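Galectin (Danio rerio, PDB 6E20) binds beta-galactoside-containing glycans as a galectin and probably acts in innate immune recognition, including that of a fish rhabdovirus envelope glycoprotein. Local coordinates at residues T18-P23 against E84-I89; P25-F30 against E123-I128; M45-D50 against F77-D82; E94-T99 against I106-R111. All coordinates share one frame; numbering follows the deposited sequence.

Contact 1 (T18-P23 against E84-I89)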
# COMPACT_ATOMS: atom_id res chain seq x y z
N THR B 18 -4.37 7.14 -5.21
CA THR B 18 -5.64 6.43 -5.48
C THR B 18 -5.82 5.39 -4.37
O THR B 18 -4.91 4.58 -4.19
CB THR B 18 -5.68 5.85 -6.90
OG1 THR B 18 -5.49 6.95 -7.80
CG2 THR B 18 -7.00 5.19 -7.22
N ILE B 19 -6.91 5.50 -3.61
CA ILE B 19 -7.24 4.57 -2.49
C ILE B 19 -8.48 3.82 -2.90
O ILE B 19 -9.49 4.49 -3.24
CB ILE B 19 -7.45 5.31 -1.15
CG1 ILE B 19 -6.18 6.06 -0.72
CG2 ILE B 19 -7.91 4.34 -0.06
CD1 ILE B 19 -6.41 7.15 0.29
N THR B 20 -8.39 2.49 -2.94
CA THR B 20 -9.52 1.57 -3.18
C THR B 20 -9.83 0.84 -1.88
O THR B 20 -8.91 0.26 -1.28
CB THR B 20 -9.23 0.56 -4.30
OG1 THR B 20 -8.55 1.31 -5.30
CG2 THR B 20 -10.49 -0.07 -4.85
N GLY B 21 -11.08 0.87 -1.48
CA GLY B 21 -11.53 0.32 -0.20
C GLY B 21 -13.00 0.02 -0.22
O GLY B 21 -13.70 0.39 -1.18
N VAL B 22 -13.44 -0.66 0.83
CA VAL B 22 -14.87 -0.98 1.11
C VAL B 22 -15.09 -0.73 2.59
O VAL B 22 -14.40 -1.34 3.41
CB VAL B 22 -15.19 -2.43 0.76
CG1 VAL B 22 -16.67 -2.73 0.90
CG2 VAL B 22 -14.67 -2.82 -0.62
N PRO B 23 -16.03 0.17 2.97
CA PRO B 23 -16.35 0.33 4.38
C PRO B 23 -16.88 -1.03 4.85
O PRO B 23 -17.56 -1.67 4.08
CB PRO B 23 -17.41 1.45 4.42
CG PRO B 23 -17.38 2.08 3.05
CD PRO B 23 -16.86 1.02 2.10
N GLU B 84 -17.65 -0.91 -2.47
CA GLU B 84 -16.30 -0.47 -2.90
C GLU B 84 -16.36 1.01 -3.28
O GLU B 84 -17.34 1.42 -3.89
CB GLU B 84 -15.74 -1.25 -4.08
CG GLU B 84 -14.36 -0.73 -4.50
CD GLU B 84 -13.63 -1.52 -5.57
OE1 GLU B 84 -13.41 -0.96 -6.65
OE2 GLU B 84 -13.29 -2.67 -5.32
N PHE B 85 -15.32 1.76 -2.91
CA PHE B 85 -15.10 3.15 -3.35
C PHE B 85 -13.66 3.27 -3.85
O PHE B 85 -12.76 2.45 -3.48
CB PHE B 85 -15.33 4.15 -2.22
CG PHE B 85 -14.37 3.98 -1.08
CD1 PHE B 85 -13.06 4.45 -1.17
CD2 PHE B 85 -14.74 3.28 0.05
CE1 PHE B 85 -12.16 4.26 -0.13
CE2 PHE B 85 -13.83 3.09 1.09
CZ PHE B 85 -12.55 3.57 1.00
N GLN B 86 -13.47 4.30 -4.68
CA GLN B 86 -12.16 4.79 -5.13
C GLN B 86 -12.13 6.31 -4.87
O GLN B 86 -13.10 6.99 -5.25
CB GLN B 86 -11.89 4.38 -6.57
CG GLN B 86 -10.40 4.25 -6.84
CD GLN B 86 -10.08 3.70 -8.21
OE1 GLN B 86 -10.08 4.43 -9.20
NE2 GLN B 86 -9.73 2.42 -8.25
N ILE B 87 -11.12 6.74 -4.12
CA ILE B 87 -10.80 8.15 -3.76
C ILE B 87 -9.44 8.51 -4.36
O ILE B 87 -8.51 7.66 -4.31
CB ILE B 87 -10.79 8.31 -2.23
CG1 ILE B 87 -12.17 8.03 -1.62
CG2 ILE B 87 -10.26 9.66 -1.80
CD1 ILE B 87 -12.12 7.79 -0.12
N LYS B 88 -9.33 9.71 -4.92
CA LYS B 88 -8.05 10.26 -5.44
C LYS B 88 -7.71 11.45 -4.58
O LYS B 88 -8.65 12.17 -4.16
CB LYS B 88 -8.16 10.65 -6.91
CG LYS B 88 -8.53 9.50 -7.82
CD LYS B 88 -8.11 9.70 -9.24
CE LYS B 88 -8.10 8.40 -10.01
NZ LYS B 88 -7.83 8.65 -11.44
N ILE B 89 -6.43 11.60 -4.26
CA ILE B 89 -5.88 12.76 -3.50
C ILE B 89 -4.69 13.28 -4.28
O ILE B 89 -3.74 12.50 -4.51
CB ILE B 89 -5.53 12.39 -2.05
CG1 ILE B 89 -6.74 11.76 -1.36
CG2 ILE B 89 -4.98 13.59 -1.27
CD1 ILE B 89 -6.53 11.48 0.09
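A first torsion of 64° sets CG of Phe-85 between its own backbone N and carbonyl carbon and folds the ring back over Gly-21 of the neighbouring strand, while Thr-18 and Thr-20, each with CG2 anti to the backbone N, present their methyls to Gln-86 and Glu-84. The two segments are adjacent antiparallel strands in the five-stranded sheet of the galectin beta-sandwich, their short axes 4.7 Å apart. Two hydrogen-bonded pairs hold them. Ile-19 and Ile-87 exchange nearly straight bonds, Ile-19 N to Ile-87 O at 2.8 Å with 172° at the hydrogen, and Gly-21 pairs in the same way with Phe-85, whose N reaches Gly-21 O at 2.7 Å. Thr-18 with Lys-88 and Thr-20 with Gln-86 form the intervening non-hydrogen-bonded pairs.

The two faces of the ladder differ in character. On the one bearing Thr-18, Thr-20, Gln-86 and Lys-88, Thr-18 CG2 lies 3.5 Å from Gln-86 CG, and the Gln-86 amide gives only a weak bond to Thr-20 OG1. The aliphatic stem of Lys-88 runs alongside Thr-18, pointing the same way. On the other face Ile-19, Phe-85 and Ile-87 turn to the interior of the sandwich, where Ile-32 touches both isoleucines and Phe-30 and Phe-79 meet the Phe-85 ring. Gly-21, with no side chain, lets that ring lie flat against the strand: Gly-21 CA makes a CH-pi contact 4.0 Å from the Phe-85 centroid, and Pro-23 CD closes on the ring edge 3.7 Å from Phe-85 CD2.

Contact 2 (P25-F30 against E123-I128); sequences PDSTNF and EGEVRI
Glu-125 and Thr-28 supply the main polar interaction. Glu-125 OE1 accepts two hydrogen bonds from Thr-28: it offers its syn lone pair to Thr-28 OG1, 2.8 Å away, whereas Thr-28 N, also 2.8 Å from Glu-125 OE1, comes from above the carboxylate plane. A chi1 of 68° brings OG1 to the same oxygen that the Thr-28 backbone N already meets, and the two bonds together fix the turn of the carboxylate.

Backbone groups of Glu-125 are engaged as well. Its N donates to Asn-29 O at 3.2 Å, and its carbonyl O accepts from Ser-27 OG at 2.9 Å. Glu-125 centres an inverse gamma turn that joins strand 116-124 to strand 126-133, so these bonds fasten the loop after strand 16-23 to the crossing between the two sheets of the galectin sandwich.

Apolar packing follows at Phe-30, which forms a non-hydrogen-bonded pair with Gly-124. Val-126 CG2 sits over one ring face, 4.2 Å from the Phe-30 centroid, and Val-126 CG1 meets Phe-30 CB at 3.7 Å. At the other end, the Arg-127 guanidinium passes Pro-25 CD and forms a salt bridge with Asp-82.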
# COMPACT_ATOMS: atom_id res chain seq x y z
N PRO B 25 -19.32 -3.71 6.62
CA PRO B 25 -20.79 -3.68 6.60
C PRO B 25 -21.40 -2.90 7.77
O PRO B 25 -22.46 -2.36 7.61
CB PRO B 25 -21.20 -5.17 6.66
CG PRO B 25 -19.99 -5.92 6.12
CD PRO B 25 -18.78 -5.08 6.50
N ASP B 26 -20.73 -2.88 8.93
CA ASP B 26 -21.22 -2.23 10.17
C ASP B 26 -20.42 -0.96 10.44
O ASP B 26 -20.48 -0.47 11.58
CB ASP B 26 -21.13 -3.20 11.36
CG ASP B 26 -19.71 -3.54 11.81
OD1 ASP B 26 -18.75 -3.35 11.02
OD2 ASP B 26 -19.59 -4.00 12.94
N SER B 27 -19.77 -0.39 9.43
CA SER B 27 -18.94 0.83 9.60
C SER B 27 -19.77 2.00 10.18
O SER B 27 -20.87 2.27 9.68
CB SER B 27 -18.26 1.20 8.31
OG SER B 27 -17.39 2.31 8.50
N THR B 28 -19.25 2.66 11.22
CA THR B 28 -19.81 3.92 11.75
C THR B 28 -19.03 5.07 11.12
O THR B 28 -19.56 6.16 10.99
CB THR B 28 -19.77 4.00 13.29
OG1 THR B 28 -18.40 4.09 13.72
CG2 THR B 28 -20.44 2.81 13.94
N ASN B 29 -17.77 4.81 10.80
CA ASN B 29 -16.84 5.83 10.27
C ASN B 29 -15.52 5.15 9.93
O ASN B 29 -15.28 3.98 10.38
CB ASN B 29 -16.66 6.98 11.28
CG ASN B 29 -15.71 6.67 12.42
OD1 ASN B 29 -15.98 5.76 13.23
ND2 ASN B 29 -14.59 7.37 12.45
N PHE B 30 -14.65 5.87 9.21
CA PHE B 30 -13.26 5.44 8.92
C PHE B 30 -12.44 6.66 8.60
O PHE B 30 -13.06 7.71 8.37
CB PHE B 30 -13.21 4.40 7.79
CG PHE B 30 -13.64 4.87 6.43
CD1 PHE B 30 -14.95 4.74 6.01
CD2 PHE B 30 -12.72 5.40 5.53
CE1 PHE B 30 -15.35 5.15 4.74
CE2 PHE B 30 -13.11 5.83 4.27
CZ PHE B 30 -14.42 5.68 3.87
N GLU B 123 -7.71 3.96 9.46
CA GLU B 123 -8.23 3.54 10.79
C GLU B 123 -9.76 3.45 10.72
O GLU B 123 -10.40 4.01 9.77
CB GLU B 123 -7.71 4.46 11.90
CG GLU B 123 -8.53 5.69 12.15
CD GLU B 123 -7.77 6.79 12.90
OE1 GLU B 123 -7.01 6.44 13.82
OE2 GLU B 123 -7.94 7.98 12.55
N GLY B 124 -10.30 2.67 11.64
CA GLY B 124 -11.74 2.42 11.72
C GLY B 124 -12.18 1.34 10.77
O GLY B 124 -11.33 0.58 10.24
N GLU B 125 -13.49 1.29 10.56
CA GLU B 125 -14.22 0.14 10.00
C GLU B 125 -14.20 0.24 8.47
O GLU B 125 -15.25 0.50 7.85
CB GLU B 125 -15.60 0.12 10.66
CG GLU B 125 -15.53 0.01 12.20
CD GLU B 125 -16.60 0.76 13.01
OE1 GLU B 125 -16.97 1.91 12.66
OE2 GLU B 125 -17.06 0.18 14.03
N VAL B 126 -13.03 -0.03 7.88
CA VAL B 126 -12.81 -0.03 6.40
C VAL B 126 -11.76 -1.08 6.06
O VAL B 126 -10.84 -1.25 6.85
CB VAL B 126 -12.39 1.36 5.90
CG1 VAL B 126 -11.04 1.77 6.45
CG2 VAL B 126 -12.43 1.47 4.39
N ARG B 127 -11.89 -1.73 4.91
CA ARG B 127 -10.83 -2.61 4.36
C ARG B 127 -10.19 -1.87 3.19
O ARG B 127 -10.92 -1.34 2.32
CB ARG B 127 -11.34 -4.02 4.02
CG ARG B 127 -12.61 -4.11 3.19
CD ARG B 127 -13.10 -5.56 3.17
NE ARG B 127 -14.42 -5.76 2.59
CZ ARG B 127 -15.57 -5.35 3.13
NH1 ARG B 127 -15.59 -4.66 4.26
NH2 ARG B 127 -16.72 -5.59 2.52
N ILE B 128 -8.86 -1.79 3.21
CA ILE B 128 -8.08 -1.12 2.14
C ILE B 128 -7.59 -2.20 1.17
O ILE B 128 -6.82 -3.08 1.59
CB ILE B 128 -6.94 -0.28 2.74
CG1 ILE B 128 -7.49 0.76 3.72
CG2 ILE B 128 -6.12 0.34 1.63
CD1 ILE B 128 -8.46 1.75 3.10

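Contact 3 (M45-D50 against F77-D82). With GAL (beta-D-galactopyranose), chain D; NDG (2-acetamido-2-deoxy-alpha-D-glucopyranose), chain C.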
# COMPACT_ATOMS: atom_id res chain seq x y z
N MET B 45 -8.84 12.52 7.02
CA MET B 45 -10.12 12.57 6.26
C MET B 45 -11.01 11.47 6.81
O MET B 45 -10.62 10.30 6.69
CB MET B 45 -9.90 12.39 4.77
CG MET B 45 -11.21 12.42 4.01
SD MET B 45 -10.97 11.85 2.34
CE MET B 45 -12.67 11.50 1.89
N ASN B 46 -12.17 11.84 7.35
CA ASN B 46 -12.96 10.97 8.25
C ASN B 46 -14.40 10.98 7.77
O ASN B 46 -15.24 11.73 8.29
CB ASN B 46 -12.70 11.39 9.70
CG ASN B 46 -13.46 10.59 10.72
OD1 ASN B 46 -13.89 11.14 11.73
ND2 ASN B 46 -13.63 9.30 10.47
N PRO B 47 -14.73 10.17 6.74
CA PRO B 47 -16.13 9.87 6.41
C PRO B 47 -16.83 9.21 7.62
O PRO B 47 -16.35 8.20 8.11
CB PRO B 47 -16.02 8.96 5.19
CG PRO B 47 -14.68 9.33 4.57
CD PRO B 47 -13.80 9.56 5.78
N ARG B 48 -17.90 9.84 8.09
CA ARG B 48 -18.73 9.41 9.24
C ARG B 48 -20.13 9.00 8.74
O ARG B 48 -20.92 9.90 8.37
CB ARG B 48 -18.76 10.54 10.27
CG ARG B 48 -17.39 10.87 10.86
CD ARG B 48 -17.47 12.05 11.81
NE ARG B 48 -16.16 12.40 12.37
CZ ARG B 48 -15.96 13.33 13.30
NH1 ARG B 48 -16.97 14.04 13.78
NH2 ARG B 48 -14.75 13.56 13.75
N PHE B 49 -20.43 7.70 8.78
CA PHE B 49 -21.81 7.19 8.58
C PHE B 49 -22.65 7.72 9.74
O PHE B 49 -23.70 8.38 9.52
CB PHE B 49 -21.83 5.66 8.52
CG PHE B 49 -21.11 5.11 7.31
CD1 PHE B 49 -21.72 5.17 6.06
CD2 PHE B 49 -19.80 4.66 7.41
CE1 PHE B 49 -21.04 4.73 4.93
CE2 PHE B 49 -19.14 4.19 6.29
CZ PHE B 49 -19.75 4.25 5.04
N ASP B 50 -22.13 7.50 10.95
CA ASP B 50 -22.78 7.93 12.20
C ASP B 50 -21.78 7.78 13.35
O ASP B 50 -21.66 6.64 13.91
CB ASP B 50 -24.05 7.12 12.43
CG ASP B 50 -25.06 7.77 13.36
OD1 ASP B 50 -24.70 8.73 14.02
OD2 ASP B 50 -26.21 7.31 13.38
N PHE B 77 -21.54 12.86 0.57
CA PHE B 77 -21.26 11.56 1.22
C PHE B 77 -21.60 10.40 0.30
O PHE B 77 -22.59 9.71 0.53
CB PHE B 77 -22.02 11.40 2.54
CG PHE B 77 -21.42 10.39 3.49
CD1 PHE B 77 -20.32 10.72 4.28
CD2 PHE B 77 -22.00 9.14 3.65
CE1 PHE B 77 -19.79 9.79 5.16
CE2 PHE B 77 -21.46 8.21 4.53
CZ PHE B 77 -20.36 8.54 5.29
N PRO B 78 -20.78 10.11 -0.73
CA PRO B 78 -21.05 9.00 -1.63
C PRO B 78 -20.33 7.73 -1.16
O PRO B 78 -19.64 7.13 -1.96
CB PRO B 78 -20.46 9.53 -2.95
CG PRO B 78 -19.22 10.27 -2.48
CD PRO B 78 -19.57 10.85 -1.12
N PHE B 79 -20.43 7.41 0.13
CA PHE B 79 -19.95 6.12 0.69
C PHE B 79 -21.14 5.32 1.16
O PHE B 79 -22.12 5.90 1.64
CB PHE B 79 -18.97 6.32 1.85
CG PHE B 79 -17.80 7.17 1.45
CD1 PHE B 79 -16.77 6.64 0.68
CD2 PHE B 79 -17.74 8.51 1.81
CE1 PHE B 79 -15.69 7.42 0.30
CE2 PHE B 79 -16.66 9.29 1.41
CZ PHE B 79 -15.65 8.75 0.65
N ILE B 80 -21.02 3.99 1.07
CA ILE B 80 -22.05 3.06 1.57
C ILE B 80 -21.35 1.89 2.24
O ILE B 80 -20.37 1.37 1.64
CB ILE B 80 -22.97 2.55 0.45
CG1 ILE B 80 -23.68 3.69 -0.28
CG2 ILE B 80 -23.97 1.56 1.02
CD1 ILE B 80 -24.08 3.34 -1.69
N GLN B 81 -21.90 1.46 3.37
CA GLN B 81 -21.47 0.24 4.09
C GLN B 81 -21.40 -0.90 3.06
O GLN B 81 -22.37 -1.06 2.25
CB GLN B 81 -22.39 -0.09 5.28
CG GLN B 81 -22.37 0.93 6.42
CD GLN B 81 -23.38 2.06 6.33
OE1 GLN B 81 -23.73 2.54 5.24
NE2 GLN B 81 -23.85 2.53 7.48
N ASP B 82 -20.27 -1.60 3.04
CA ASP B 82 -19.97 -2.80 2.22
C ASP B 82 -19.93 -2.49 0.71
O ASP B 82 -20.02 -3.44 -0.07
CB ASP B 82 -20.99 -3.92 2.44
CG ASP B 82 -20.44 -5.30 2.10
OD1 ASP B 82 -19.22 -5.47 2.11
OD2 ASP B 82 -21.23 -6.20 1.83
C1 GAL D . -12.87 14.22 16.77
C2 GAL D . -12.73 12.72 16.67
C3 GAL D . -11.34 12.36 16.14
C4 GAL D . -11.08 13.11 14.84
C5 GAL D . -11.27 14.62 15.08
C6 GAL D . -11.09 15.49 13.81
O2 GAL D . -12.91 12.20 17.99
O3 GAL D . -11.26 10.97 15.93
O4 GAL D . -12.02 12.59 13.89
O5 GAL D . -12.59 14.86 15.57
O6 GAL D . -11.48 16.86 14.06
C1 NDG C . -16.29 17.79 18.60
C2 NDG C . -16.42 17.38 17.09
C3 NDG C . -15.88 16.02 16.78
C4 NDG C . -14.54 15.79 17.46
C5 NDG C . -14.73 15.96 18.97
C6 NDG C . -13.46 15.62 19.78
C7 NDG C . -18.25 18.49 16.25
C8 NDG C . -19.28 19.29 15.48
O5 NDG C . -15.10 17.32 19.25
O3 NDG C . -15.82 16.03 15.36
O4 NDG C . -14.21 14.45 17.16
O6 NDG C . -12.36 16.39 19.28
O7 NDG C . -17.55 18.84 17.00
N2 NDG C . -17.73 17.31 16.39
O1 NDG C . -17.43 17.37 19.33
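Phe-49 lies between Phe-77 and Gln-81, and this three-layer packing is the tight part of the contact. Phe-77 turns its edge to one face of Phe-49 in a T-shaped stack, planes at 90° and centroids 5.1 Å apart. Against the opposite face, Gln-81 CG sits over the centre, 4.2 Å from the Phe-49 centroid. A bend at chi2 (90°) lays the Gln-81 amide along the ring, the planes 29° apart. Pro-47 continues the apolar seam, its CG 3.7 Å from Phe-79 CE2, and Met-45 CE adds a lighter touch at Phe-79 CZ.

The other side of segment 45-50 belongs to sugar. Here Asn-46, on the strand, and Arg-48, just beyond its end, belong to the galectin carbohydrate-recognition site. Arg-48 NE donates to Asn-46 OD1 at 2.7 Å, which steadies the guanidinium, and both sugars meet its edge. Arg-48 NH1 reaches O3 of the N-acetylglucosamine unit at 2.8 Å, and Arg-48 NH2 reaches galactose O4 at 2.9 Å. Asp-54 forms a salt bridge with the same arginine, and Glu-71 bonds both sugars.

No hydrogen bond joins the two segments: apolar and aromatic packing backs segment 45-50, while directional polar bonds on its other side read the glycan hydroxyls.

Contact 4 (E94-T99 against I106-R111)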
# COMPACT_ATOMS: atom_id res chain seq x y z
N GLU B 94 -0.00 24.16 -1.02
CA GLU B 94 -1.16 24.94 -0.48
C GLU B 94 -2.26 23.99 0.02
O GLU B 94 -2.81 24.25 1.11
CB GLU B 94 -1.72 25.90 -1.53
CG GLU B 94 -0.73 26.98 -1.99
CD GLU B 94 0.37 26.49 -2.92
OE1 GLU B 94 0.12 25.56 -3.72
OE2 GLU B 94 1.48 27.03 -2.83
N GLU B 95 -2.64 22.95 -0.72
CA GLU B 95 -3.84 22.18 -0.28
C GLU B 95 -3.88 20.76 -0.85
O GLU B 95 -3.17 20.45 -1.82
CB GLU B 95 -5.14 22.96 -0.55
CG GLU B 95 -5.51 23.06 -2.00
CD GLU B 95 -6.84 23.71 -2.34
OE1 GLU B 95 -7.21 23.56 -3.49
OE2 GLU B 95 -7.48 24.41 -1.51
N PHE B 96 -4.68 19.92 -0.19
CA PHE B 96 -5.08 18.59 -0.70
C PHE B 96 -6.35 18.75 -1.53
O PHE B 96 -7.28 19.46 -1.10
CB PHE B 96 -5.34 17.61 0.43
CG PHE B 96 -4.13 17.36 1.27
CD1 PHE B 96 -3.83 18.19 2.35
CD2 PHE B 96 -3.26 16.33 0.94
CE1 PHE B 96 -2.71 17.95 3.12
CE2 PHE B 96 -2.15 16.09 1.74
CZ PHE B 96 -1.88 16.90 2.82
N LEU B 97 -6.39 18.07 -2.66
CA LEU B 97 -7.62 18.00 -3.49
C LEU B 97 -8.07 16.55 -3.51
O LEU B 97 -7.44 15.75 -4.19
CB LEU B 97 -7.34 18.53 -4.91
CG LEU B 97 -8.57 18.77 -5.78
CD1 LEU B 97 -9.29 17.47 -6.13
CD2 LEU B 97 -9.54 19.73 -5.12
N VAL B 98 -9.15 16.26 -2.80
CA VAL B 98 -9.77 14.91 -2.75
C VAL B 98 -10.85 14.85 -3.81
O VAL B 98 -11.78 15.66 -3.75
CB VAL B 98 -10.36 14.62 -1.37
CG1 VAL B 98 -10.92 13.21 -1.29
CG2 VAL B 98 -9.34 14.89 -0.28
N THR B 99 -10.72 13.90 -4.73
CA THR B 99 -11.80 13.54 -5.68
C THR B 99 -12.50 12.31 -5.10
O THR B 99 -11.85 11.26 -4.88
CB THR B 99 -11.26 13.40 -7.11
OG1 THR B 99 -10.46 14.57 -7.38
CG2 THR B 99 -12.36 13.23 -8.13
N ILE B 106 -13.21 17.79 -2.52
CA ILE B 106 -12.99 18.44 -1.20
C ILE B 106 -11.65 19.16 -1.30
O ILE B 106 -10.68 18.52 -1.76
CB ILE B 106 -12.96 17.42 -0.05
CG1 ILE B 106 -14.24 16.59 0.01
CG2 ILE B 106 -12.67 18.10 1.28
CD1 ILE B 106 -14.17 15.43 1.00
N HIS B 107 -11.60 20.42 -0.86
CA HIS B 107 -10.36 21.23 -0.78
C HIS B 107 -10.03 21.33 0.70
O HIS B 107 -10.90 21.77 1.43
CB HIS B 107 -10.57 22.61 -1.41
CG HIS B 107 -10.79 22.57 -2.89
ND1 HIS B 107 -11.95 22.06 -3.45
CD2 HIS B 107 -10.00 22.95 -3.92
CE1 HIS B 107 -11.86 22.13 -4.77
NE2 HIS B 107 -10.67 22.67 -5.08
N PHE B 108 -8.87 20.86 1.13
CA PHE B 108 -8.43 20.98 2.55
C PHE B 108 -7.02 21.54 2.55
O PHE B 108 -6.16 21.02 1.85
CB PHE B 108 -8.52 19.63 3.27
CG PHE B 108 -8.10 19.73 4.72
CD1 PHE B 108 -9.00 20.13 5.69
CD2 PHE B 108 -6.78 19.53 5.09
CE1 PHE B 108 -8.58 20.29 7.01
CE2 PHE B 108 -6.38 19.67 6.41
CZ PHE B 108 -7.28 20.06 7.36
N PRO B 109 -6.74 22.63 3.30
CA PRO B 109 -5.40 23.20 3.30
C PRO B 109 -4.34 22.23 3.83
O PRO B 109 -4.54 21.53 4.82
CB PRO B 109 -5.53 24.45 4.18
CG PRO B 109 -6.66 24.10 5.11
CD PRO B 109 -7.63 23.35 4.22
N ASN B 110 -3.19 22.28 3.16
CA ASN B 110 -1.93 21.64 3.62
C ASN B 110 -1.26 22.55 4.64
O ASN B 110 -0.19 23.13 4.31
CB ASN B 110 -1.04 21.32 2.42
CG ASN B 110 0.18 20.50 2.78
OD1 ASN B 110 1.10 20.42 1.97
ND2 ASN B 110 0.22 19.93 3.97
N ARG B 111 -1.81 22.61 5.86
CA ARG B 111 -1.32 23.48 6.97
C ARG B 111 0.10 23.07 7.37
O ARG B 111 0.89 23.99 7.68
CB ARG B 111 -2.22 23.42 8.20
CG ARG B 111 -3.66 23.81 7.91
CD ARG B 111 -4.56 23.22 8.96
NE ARG B 111 -5.92 23.72 8.91
CZ ARG B 111 -6.96 23.14 9.48
NH1 ARG B 111 -6.83 22.01 10.14
NH2 ARG B 111 -8.16 23.69 9.36
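Phe-96 N donates to Phe-108 O at 2.7 Å, the shortest hydrogen bond between the two segments, which belong to the beta hairpin of strands 95-99 and 105-109. The hairpin ends the five-stranded sheet of the galectin sandwich, with 105-109 outermost within the chain. Phe-108 N returns a bond to Phe-96 O at 3.1 Å, and Val-98 with Ile-106 forms the second hydrogen-bonded pair, Ile-106 N lying 2.8 Å from Val-98 O. Past the paired strands, Asn-110 N bonds to Glu-94 O at 2.9 Å; Asn-110 centres an inverse gamma turn there.

Phe-96, Val-98, Ile-106 and Phe-108 share the inward face. Phe-96 CD1 approaches the edge of the Phe-108 ring, 4.2 Å from Phe-108 CD2. In the other pair Val-98 CB lies 4.0 Å from Ile-106 CB. Across the interior, Leu-43 of strand 40-47 touches both phenylalanines and Met-45 touches Val-98, linking the hairpin to the sheet that carries the sugar site.

The outward face holds the non-hydrogen-bonded pair Leu-97 and His-107. With Leu-97 CG anti to its backbone N (chi1 -169°), the two side chains run together in one direction, and Leu-97 CD2 lies over the imidazole face, offset toward its rim.

How the contacts relate
From the N terminus, strand 16-23 enters contact 1, which closes a long loop when strand 85-91 pairs with it. Contact 2 opens just after it, in the loop following strand 16-23, and closes only near the C terminus, so its segments alternate with those of contact 1. Contact 3 nests inside both loops; contact 4, a local hairpin, comes after contacts 1 and 3 in series and is nested in contact 2. Spatially, contacts 1 to 3 meet at one end of the sandwich, where Phe-30 O is probably hydrogen-bonded to Asn-46 ND2 and Pro-23 O to Asp-82 N. Contact 4 continues the sheet of contact 1 through Lys-88 and Thr-99, its centre about 22 Å from that of contact 2.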